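Local coordinates for aromatic-amino-acid:2-oxoglutarate transaminase (PDB 6HND), which probably transfers amino groups between aromatic amino acids (and perhaps 2-aminoadipate) and 2-oxo acids, using bound pyridoxal 5'-phosphate, at residues Val160-Gly165 against Leu347-Ile352; Glu188-Pro193 against Ala243-Ala248; Asp281-Leu286 against Ala435-Thr440. One frame throughout, in Å; residues are numbered along the deposited sequence.

Contact 1. Residues Val160-Gly165 against Leu347-Ile352. With PLP (pyridoxal-5'-phosphate), chain E.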
# COMPACT_ATOMS: atom_id res chain seq x y z
N VAL B 160 -14.62 -2.88 10.36
CA VAL B 160 -13.46 -2.02 10.06
C VAL B 160 -12.53 -2.80 9.11
O VAL B 160 -12.66 -4.02 9.03
CB VAL B 160 -12.78 -1.53 11.36
CG1 VAL B 160 -13.68 -0.58 12.11
CG2 VAL B 160 -12.36 -2.64 12.29
N PHE B 161 -11.62 -2.08 8.46
CA PHE B 161 -10.61 -2.60 7.51
C PHE B 161 -9.37 -1.70 7.58
O PHE B 161 -9.49 -0.49 7.34
CB PHE B 161 -11.21 -2.59 6.11
CG PHE B 161 -10.41 -3.34 5.09
CD1 PHE B 161 -9.36 -2.74 4.43
CD2 PHE B 161 -10.75 -4.64 4.76
CE1 PHE B 161 -8.65 -3.43 3.47
CE2 PHE B 161 -10.04 -5.33 3.79
CZ PHE B 161 -8.99 -4.72 3.15
N ILE B 162 -8.22 -2.28 7.89
CA ILE B 162 -6.95 -1.51 7.99
C ILE B 162 -6.56 -1.05 6.58
O ILE B 162 -6.53 -1.90 5.66
CB ILE B 162 -5.85 -2.35 8.66
CG1 ILE B 162 -6.26 -2.83 10.05
CG2 ILE B 162 -4.54 -1.57 8.68
CD1 ILE B 162 -6.86 -1.74 10.93
N THR B 163 -6.26 0.24 6.43
CA THR B 163 -5.80 0.89 5.18
C THR B 163 -4.38 1.42 5.35
O THR B 163 -3.81 1.32 6.45
CB THR B 163 -6.71 2.05 4.80
OG1 THR B 163 -6.51 3.04 5.81
CG2 THR B 163 -8.17 1.63 4.71
N THR B 164 -3.84 2.00 4.28
CA THR B 164 -2.50 2.64 4.32
C THR B 164 -2.65 4.16 4.49
O THR B 164 -1.69 4.86 4.20
CB THR B 164 -1.67 2.17 3.13
OG1 THR B 164 -2.31 2.44 1.87
CG2 THR B 164 -1.39 0.69 3.23
N GLY B 165 -3.80 4.63 4.98
CA GLY B 165 -4.04 6.06 5.28
C GLY B 165 -5.36 6.55 4.74
O GLY B 165 -6.14 5.75 4.21
N LEU B 347 3.59 6.59 8.76
CA LEU B 347 3.09 5.22 9.05
C LEU B 347 2.53 4.64 7.75
O LEU B 347 2.80 3.43 7.48
CB LEU B 347 2.00 5.23 10.12
CG LEU B 347 2.33 5.73 11.52
CD1 LEU B 347 1.08 5.61 12.36
CD2 LEU B 347 3.47 4.96 12.16
N ARG B 348 1.78 5.47 7.01
CA ARG B 348 0.89 5.01 5.90
C ARG B 348 -0.08 3.95 6.49
O ARG B 348 0.01 2.78 6.11
CB ARG B 348 1.70 4.39 4.76
CG ARG B 348 2.67 5.31 4.03
CD ARG B 348 1.96 6.35 3.21
NE ARG B 348 1.55 7.41 4.11
CZ ARG B 348 0.61 8.30 3.86
NH1 ARG B 348 0.36 9.22 4.79
NH2 ARG B 348 -0.08 8.29 2.73
N LEU B 349 -0.89 4.35 7.45
CA LEU B 349 -1.81 3.47 8.21
C LEU B 349 -3.07 4.25 8.56
O LEU B 349 -2.97 5.41 8.94
CB LEU B 349 -1.15 2.94 9.49
CG LEU B 349 -1.87 1.73 10.10
CD1 LEU B 349 -1.68 0.52 9.24
CD2 LEU B 349 -1.38 1.47 11.51
N GLY B 350 -4.22 3.61 8.34
CA GLY B 350 -5.52 4.14 8.75
C GLY B 350 -6.53 3.03 8.83
O GLY B 350 -6.11 1.84 8.87
N PHE B 351 -7.82 3.37 8.82
CA PHE B 351 -8.88 2.35 8.67
C PHE B 351 -10.12 3.00 8.07
O PHE B 351 -10.27 4.22 8.13
CB PHE B 351 -9.13 1.63 10.01
CG PHE B 351 -9.60 2.51 11.13
CD1 PHE B 351 -8.70 3.19 11.93
CD2 PHE B 351 -10.95 2.64 11.39
CE1 PHE B 351 -9.15 3.99 12.97
CE2 PHE B 351 -11.40 3.46 12.41
CZ PHE B 351 -10.50 4.14 13.19
N ILE B 352 -11.00 2.15 7.56
CA ILE B 352 -12.37 2.56 7.16
C ILE B 352 -13.36 1.80 8.04
O ILE B 352 -13.00 0.74 8.61
CB ILE B 352 -12.63 2.37 5.65
CG1 ILE B 352 -12.48 0.92 5.21
CG2 ILE B 352 -11.76 3.32 4.86
CD1 ILE B 352 -12.77 0.70 3.77
N1 PLP E . -8.18 13.98 3.56
C2 PLP E . -8.00 15.15 4.14
C2A PLP E . -9.19 16.04 4.27
C3 PLP E . -6.72 15.52 4.65
O3 PLP E . -6.57 16.74 5.25
C4 PLP E . -5.63 14.62 4.52
C4A PLP E . -4.33 14.96 5.13
C5 PLP E . -5.88 13.38 3.90
C6 PLP E . -7.14 13.12 3.43
C5A PLP E . -4.79 12.37 3.61
O4P PLP E . -4.32 11.61 4.75
P PLP E . -3.24 10.42 4.54
O1P PLP E . -3.57 9.76 3.20
O2P PLP E . -3.47 9.58 5.79
O3P PLP E . -1.89 11.07 4.51
O HOH W 1 -0.89 5.75 1.74
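Ile-162 and Phe-351 face each other as a non-hydrogen-bonded pair of two antiparallel strands, their side chains on the same side of the sheet. Ile-162 CG2 meets Leu-349 CD1 at 3.6 Å, while CD1, at the end of the other branch of Ile-162, rests obliquely against Phe-351 CB. Phe-351 sets CG between its backbone N and carbonyl carbon (chi1 62°), which carries the ring away from Ile-162 toward Ile-147 of helix 137-151. On the other side, Ile-352 offers two branches: CG1 packs on Phe-161 CB at 3.8 Å, and CG2 approaches Thr-163 CG2 at 4.0 Å, those two side chains crossing at about a right angle. The Phe-161 ring continues outward to helix 356-369. Branched and aromatic side chains suit both faces, because each is covered by a helix.

Four backbone hydrogen bonds join Phe-161 with Ile-352 and Thr-163 with Gly-350, the shortest being Thr-163 N to Gly-350 O at 2.9 Å. Glycine fits position 350 because the direction a side chain would take is filled by Thr-163 OG1, 3.3 Å from Gly-350 CA.

Beyond the strand ends the chemistry turns polar. Bends at chi2 and chi3 of Arg-348 bring its guanidinium to where Thr-164 O lies above one face, toward the rim, while the phosphate meets its edge. Arg-348 NH1 donates in plane to PLP O3P at 2.9 Å, nearly straight at 171°, and also bonds Pro-345 O. A water near Thr-164 O may bridge to Arg-348 NH2, the bond to the arginine being weak. Gly-165, N-cap of helix 166-177, brings its CA to 3.6 Å from PLP O2P; Ala-166 N and Ser-167 N then bond the cofactor. An arginine and a helix N-terminus converging on one phosphate probably offset its negative charge together.

Contact 2. Residues Glu188-Pro193 against Ala243-Ala248. With PLP (pyridoxal-5'-phosphate), chain E.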
# COMPACT_ATOMS: atom_id res chain seq x y z
N GLU B 188 -16.92 22.09 -3.23
CA GLU B 188 -16.34 22.88 -4.35
C GLU B 188 -14.88 23.20 -4.06
O GLU B 188 -14.14 23.30 -5.03
CB GLU B 188 -17.12 24.16 -4.63
CG GLU B 188 -17.05 25.21 -3.53
CD GLU B 188 -17.76 26.51 -3.92
OE1 GLU B 188 -17.73 26.85 -5.14
OE2 GLU B 188 -18.34 27.20 -3.00
N PHE B 189 -14.50 23.39 -2.78
CA PHE B 189 -13.09 23.37 -2.31
C PHE B 189 -12.93 22.09 -1.51
O PHE B 189 -13.78 21.84 -0.60
CB PHE B 189 -12.70 24.60 -1.50
CG PHE B 189 -12.97 25.88 -2.24
CD1 PHE B 189 -12.05 26.38 -3.14
CD2 PHE B 189 -14.16 26.56 -2.06
CE1 PHE B 189 -12.31 27.53 -3.86
CE2 PHE B 189 -14.43 27.71 -2.80
CZ PHE B 189 -13.51 28.18 -3.70
N THR B 190 -11.91 21.30 -1.85
CA THR B 190 -11.78 19.92 -1.33
C THR B 190 -10.31 19.52 -1.21
O THR B 190 -9.39 20.32 -1.56
CB THR B 190 -12.60 18.97 -2.22
OG1 THR B 190 -12.79 17.72 -1.54
CG2 THR B 190 -11.94 18.69 -3.55
N PHE B 191 -10.11 18.32 -0.68
CA PHE B 191 -8.86 17.53 -0.75
C PHE B 191 -8.72 17.03 -2.19
O PHE B 191 -9.25 15.97 -2.54
CB PHE B 191 -8.90 16.45 0.33
CG PHE B 191 -7.64 15.63 0.42
CD1 PHE B 191 -6.46 16.22 0.79
CD2 PHE B 191 -7.65 14.28 0.11
CE1 PHE B 191 -5.30 15.47 0.85
CE2 PHE B 191 -6.49 13.53 0.17
CZ PHE B 191 -5.31 14.13 0.55
N SER B 192 -8.03 17.84 -3.00
CA SER B 192 -7.69 17.64 -4.44
C SER B 192 -7.37 16.19 -4.80
O SER B 192 -7.85 15.70 -5.81
CB SER B 192 -6.54 18.55 -4.85
OG SER B 192 -7.00 19.89 -4.94
N PRO B 193 -6.52 15.46 -4.06
CA PRO B 193 -6.17 14.12 -4.49
C PRO B 193 -7.42 13.22 -4.64
O PRO B 193 -7.40 12.35 -5.51
CB PRO B 193 -5.15 13.68 -3.43
CG PRO B 193 -4.55 14.98 -2.94
CD PRO B 193 -5.76 15.87 -2.87
N ALA B 243 -23.09 9.45 -4.93
CA ALA B 243 -22.46 9.63 -3.60
C ALA B 243 -22.15 11.10 -3.31
O ALA B 243 -22.24 11.94 -4.21
CB ALA B 243 -21.22 8.77 -3.51
N LEU B 244 -21.87 11.39 -2.05
CA LEU B 244 -21.34 12.70 -1.57
C LEU B 244 -20.06 12.43 -0.78
O LEU B 244 -20.08 11.54 0.09
CB LEU B 244 -22.40 13.42 -0.72
CG LEU B 244 -21.88 14.59 0.11
CD1 LEU B 244 -21.68 15.82 -0.78
CD2 LEU B 244 -22.82 14.88 1.26
N TYR B 245 -18.99 13.13 -1.14
CA TYR B 245 -17.70 13.15 -0.40
C TYR B 245 -17.70 14.43 0.41
O TYR B 245 -17.68 15.47 -0.22
CB TYR B 245 -16.52 13.09 -1.37
CG TYR B 245 -15.17 13.39 -0.75
CD1 TYR B 245 -14.78 12.75 0.40
CD2 TYR B 245 -14.30 14.31 -1.31
CE1 TYR B 245 -13.55 12.99 0.99
CE2 TYR B 245 -13.07 14.58 -0.75
CZ TYR B 245 -12.69 13.91 0.41
OH TYR B 245 -11.50 14.12 1.01
N THR B 246 -17.73 14.34 1.73
CA THR B 246 -17.72 15.51 2.64
C THR B 246 -16.67 15.31 3.73
O THR B 246 -16.64 14.27 4.38
CB THR B 246 -19.13 15.76 3.22
OG1 THR B 246 -19.07 16.80 4.20
CG2 THR B 246 -19.74 14.51 3.81
N ILE B 247 -15.83 16.32 3.91
CA ILE B 247 -14.89 16.46 5.04
C ILE B 247 -15.64 17.31 6.08
O ILE B 247 -15.43 18.56 6.13
CB ILE B 247 -13.57 17.09 4.52
CG1 ILE B 247 -13.08 16.37 3.27
CG2 ILE B 247 -12.51 17.10 5.62
CD1 ILE B 247 -12.21 17.21 2.36
N ALA B 248 -16.55 16.67 6.83
CA ALA B 248 -17.69 17.36 7.50
C ALA B 248 -17.15 18.18 8.66
O ALA B 248 -17.67 19.31 8.88
CB ALA B 248 -18.77 16.39 7.94
N1 PLP E . -8.18 13.98 3.56
C2 PLP E . -8.00 15.15 4.14
C2A PLP E . -9.19 16.04 4.27
C3 PLP E . -6.72 15.52 4.65
O3 PLP E . -6.57 16.74 5.25
C4 PLP E . -5.63 14.62 4.52
C4A PLP E . -4.33 14.96 5.13
C5 PLP E . -5.88 13.38 3.90
C6 PLP E . -7.14 13.12 3.43
C5A PLP E . -4.79 12.37 3.61
O4P PLP E . -4.32 11.61 4.75
P PLP E . -3.24 10.42 4.54
O1P PLP E . -3.57 9.76 3.20
O2P PLP E . -3.47 9.58 5.79
O3P PLP E . -1.89 11.07 4.51
O HOH W 2 -15.31 17.34 -0.40
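Thr-190 and Tyr-245 supply the polar part of this contact, through a water. Thr-190 donates from OG1 to the water at 2.8 Å, and the water in turn donates to Tyr-245 O at 3.0 Å. With OG1 anti to the backbone N (chi1 -164°), the hydroxyl is turned to the Tyr-245 side, obliquely to the ring and 3.2 Å from CE2. A small threonine suits this spot, as it can both touch the ring and hold the water.

The apolar contact runs from Phe-191 CB to Ile-247 CD1, 4.0 Å apart. Tyr-245 OH is a plain van der Waals neighbour of the same CB; its hydrogen bond goes to Asp-280 OD2. Ile-247 also packs on the cofactor, with CG2 3.7 Å from the methyl carbon PLP C2A; a branched aliphatic residue can thus serve both neighbours.

The aromatic part belongs to Phe-191. With CG anti to the backbone N (chi1 -177°), the ring is carried away from Ile-247 and Tyr-245 and over the pyridine, CE2 approaching PLP C6 to 3.3 Å. Pro-193 CD covers the opposite ring face, above its centre, and the phenyl is held between proline and cofactor. A flat, uncharged ring matches the face of the pyridine.

One segment lies on strand 243-246, which runs between 183-187 and 276-280 in the central mixed sheet; the other, 188-193, leads from strand 183-187 into helix 193-200. Tyr-245 points toward that loop, stacked on Phe-194 of helix 193-200 and touching Leu-170 of helix 166-177, which Phe-191 also contacts.

Contact 3. Residues Asp281-Leu286 against Ala435-Thr440. With PLP (pyridoxal-5'-phosphate), chain E.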
# COMPACT_ATOMS: atom_id res chain seq x y z
N ASP B 281 -12.52 12.08 7.91
CA ASP B 281 -12.31 12.74 9.21
C ASP B 281 -10.89 12.48 9.72
O ASP B 281 -10.69 11.79 10.71
CB ASP B 281 -13.35 12.29 10.25
CG ASP B 281 -13.40 13.24 11.43
OD1 ASP B 281 -13.36 14.47 11.17
OD2 ASP B 281 -13.42 12.74 12.60
N PRO B 282 -9.85 13.06 9.09
CA PRO B 282 -8.48 12.93 9.58
C PRO B 282 -8.12 13.69 10.88
O PRO B 282 -7.19 13.26 11.52
CB PRO B 282 -7.65 13.43 8.39
CG PRO B 282 -8.58 14.40 7.69
CD PRO B 282 -9.96 13.82 7.84
N TYR B 283 -8.85 14.72 11.28
CA TYR B 283 -8.49 15.52 12.50
C TYR B 283 -9.73 16.08 13.22
O TYR B 283 -9.57 17.06 13.97
CB TYR B 283 -7.54 16.67 12.13
CG TYR B 283 -7.79 17.18 10.74
CD1 TYR B 283 -9.08 17.50 10.36
CD2 TYR B 283 -6.78 17.26 9.79
CE1 TYR B 283 -9.36 17.90 9.08
CE2 TYR B 283 -7.05 17.63 8.49
CZ TYR B 283 -8.35 17.94 8.13
OH TYR B 283 -8.70 18.35 6.88
N GLY B 284 -10.89 15.44 13.07
CA GLY B 284 -12.14 15.82 13.75
C GLY B 284 -12.04 15.59 15.24
O GLY B 284 -12.92 16.06 15.98
N TYR B 285 -11.02 14.86 15.69
CA TYR B 285 -10.78 14.63 17.13
C TYR B 285 -10.10 15.86 17.72
O TYR B 285 -10.22 16.08 18.94
CB TYR B 285 -9.99 13.34 17.40
CG TYR B 285 -10.70 12.11 16.94
CD1 TYR B 285 -11.82 11.66 17.62
CD2 TYR B 285 -10.28 11.38 15.83
CE1 TYR B 285 -12.50 10.53 17.22
CE2 TYR B 285 -10.96 10.24 15.43
CZ TYR B 285 -12.09 9.82 16.12
OH TYR B 285 -12.81 8.73 15.76
N LEU B 286 -9.43 16.66 16.88
CA LEU B 286 -8.74 17.91 17.32
C LEU B 286 -9.76 19.05 17.34
O LEU B 286 -9.75 19.88 16.44
CB LEU B 286 -7.57 18.17 16.37
CG LEU B 286 -6.58 17.01 16.25
CD1 LEU B 286 -5.55 17.30 15.17
CD2 LEU B 286 -5.91 16.69 17.59
N ALA B 435 -12.27 22.80 14.36
CA ALA B 435 -11.43 21.60 14.49
C ALA B 435 -10.29 21.62 13.49
O ALA B 435 -10.41 22.34 12.48
CB ALA B 435 -12.28 20.36 14.33
N GLY B 436 -9.23 20.87 13.81
CA GLY B 436 -8.16 20.49 12.86
C GLY B 436 -6.99 21.47 12.83
O GLY B 436 -6.61 21.98 13.91
N MET B 437 -6.43 21.69 11.63
CA MET B 437 -5.11 22.34 11.45
C MET B 437 -5.18 23.46 10.39
O MET B 437 -4.09 24.04 10.09
CB MET B 437 -4.04 21.30 11.07
CG MET B 437 -4.35 20.48 9.81
SD MET B 437 -2.99 19.40 9.26
CE MET B 437 -2.66 18.47 10.75
N PHE B 438 -6.35 23.79 9.84
CA PHE B 438 -6.48 24.74 8.70
C PHE B 438 -7.30 25.98 9.09
O PHE B 438 -8.28 25.89 9.84
CB PHE B 438 -7.06 24.05 7.46
CG PHE B 438 -6.21 22.92 6.93
CD1 PHE B 438 -4.86 23.10 6.65
CD2 PHE B 438 -6.76 21.67 6.67
CE1 PHE B 438 -4.09 22.06 6.18
CE2 PHE B 438 -5.99 20.63 6.22
CZ PHE B 438 -4.65 20.82 5.99
N VAL B 439 -6.87 27.14 8.57
CA VAL B 439 -7.57 28.45 8.67
C VAL B 439 -7.87 28.97 7.26
O VAL B 439 -6.91 29.09 6.46
CB VAL B 439 -6.73 29.48 9.42
CG1 VAL B 439 -7.45 30.81 9.48
CG2 VAL B 439 -6.40 29.02 10.83
N THR B 440 -9.13 29.30 6.98
CA THR B 440 -9.49 30.14 5.81
C THR B 440 -9.12 31.61 6.11
O THR B 440 -9.66 32.23 7.09
CB THR B 440 -10.97 30.03 5.40
OG1 THR B 440 -11.22 28.68 5.02
CG2 THR B 440 -11.31 30.92 4.23
N1 PLP E . -8.18 13.98 3.56
C2 PLP E . -8.00 15.15 4.14
C2A PLP E . -9.19 16.04 4.27
C3 PLP E . -6.72 15.52 4.65
O3 PLP E . -6.57 16.74 5.25
C4 PLP E . -5.63 14.62 4.52
C4A PLP E . -4.33 14.96 5.13
C5 PLP E . -5.88 13.38 3.90
C6 PLP E . -7.14 13.12 3.43
C5A PLP E . -4.79 12.37 3.61
O4P PLP E . -4.32 11.61 4.75
P PLP E . -3.24 10.42 4.54
O1P PLP E . -3.57 9.76 3.20
O2P PLP E . -3.47 9.58 5.79
O3P PLP E . -1.89 11.07 4.51
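With chi1 at 32°, away from the staggered values, the Tyr-283 ring is swung to Gly-436, its CG 3.9 Å from Gly-436 CA and its CB, fixed by the backbone, equally near. Met-437 places CG between its backbone N and carbonyl carbon (chi1 57°), and this carbon comes to 4.0 Å from Tyr-283 CD2, the two side chains crossing at about a right angle. Its sulfur lies obliquely beside the tyrosine ring, a loose Met-aromatic contact. Phe-438 receives the far end of the tyrosine: Tyr-283 OH lies in the plane of the phenyl, at its edge, 3.6 Å from CE2, with the two ring planes at 89°. Pro-282 CG sits above one face of the tyrosine ring, toward its rim.

Residues Tyr-283 to Leu-286 make a type I turn. One backbone bond joins the segments: Gly-436 N donates to Leu-286 O at 2.9 Å. Glycine suits position 436, where phi is positive and the tyrosine ring lies close by.

Tyr-283 OH shares a hydrogen bond with PLP O3 at 3.1 Å, in which either oxygen may donate, and bonds weakly to Gly-250 O. A tyrosine beside the phenolic oxygen of the cofactor is a hallmark of the aspartate aminotransferase-like site, here backed by the start of strand 438-443 of the four-strand antiparallel sheet.

All three contacts are buried, and each touches the same PLP molecule from a different quarter. Contact 1 serves the phosphate, contact 2 the pyridine face and methyl group, contact 3 the phenolic oxygen. Contacts 1 and 2 both belong to the mixed seven-strand sheet, but the first is true strand pairing at its edge, whereas the second packs a loop against the end of an interior strand. Contact 3 instead joins a loop after strand 276-280 to the four-strand antiparallel sheet. Chemistry follows place: paired backbones and charge in contact 1, water and rings in contact 2, one backbone bond with aromatic packing in contact 3. Contacts 2 and 3 meet directly at Ile-247 and Tyr-283.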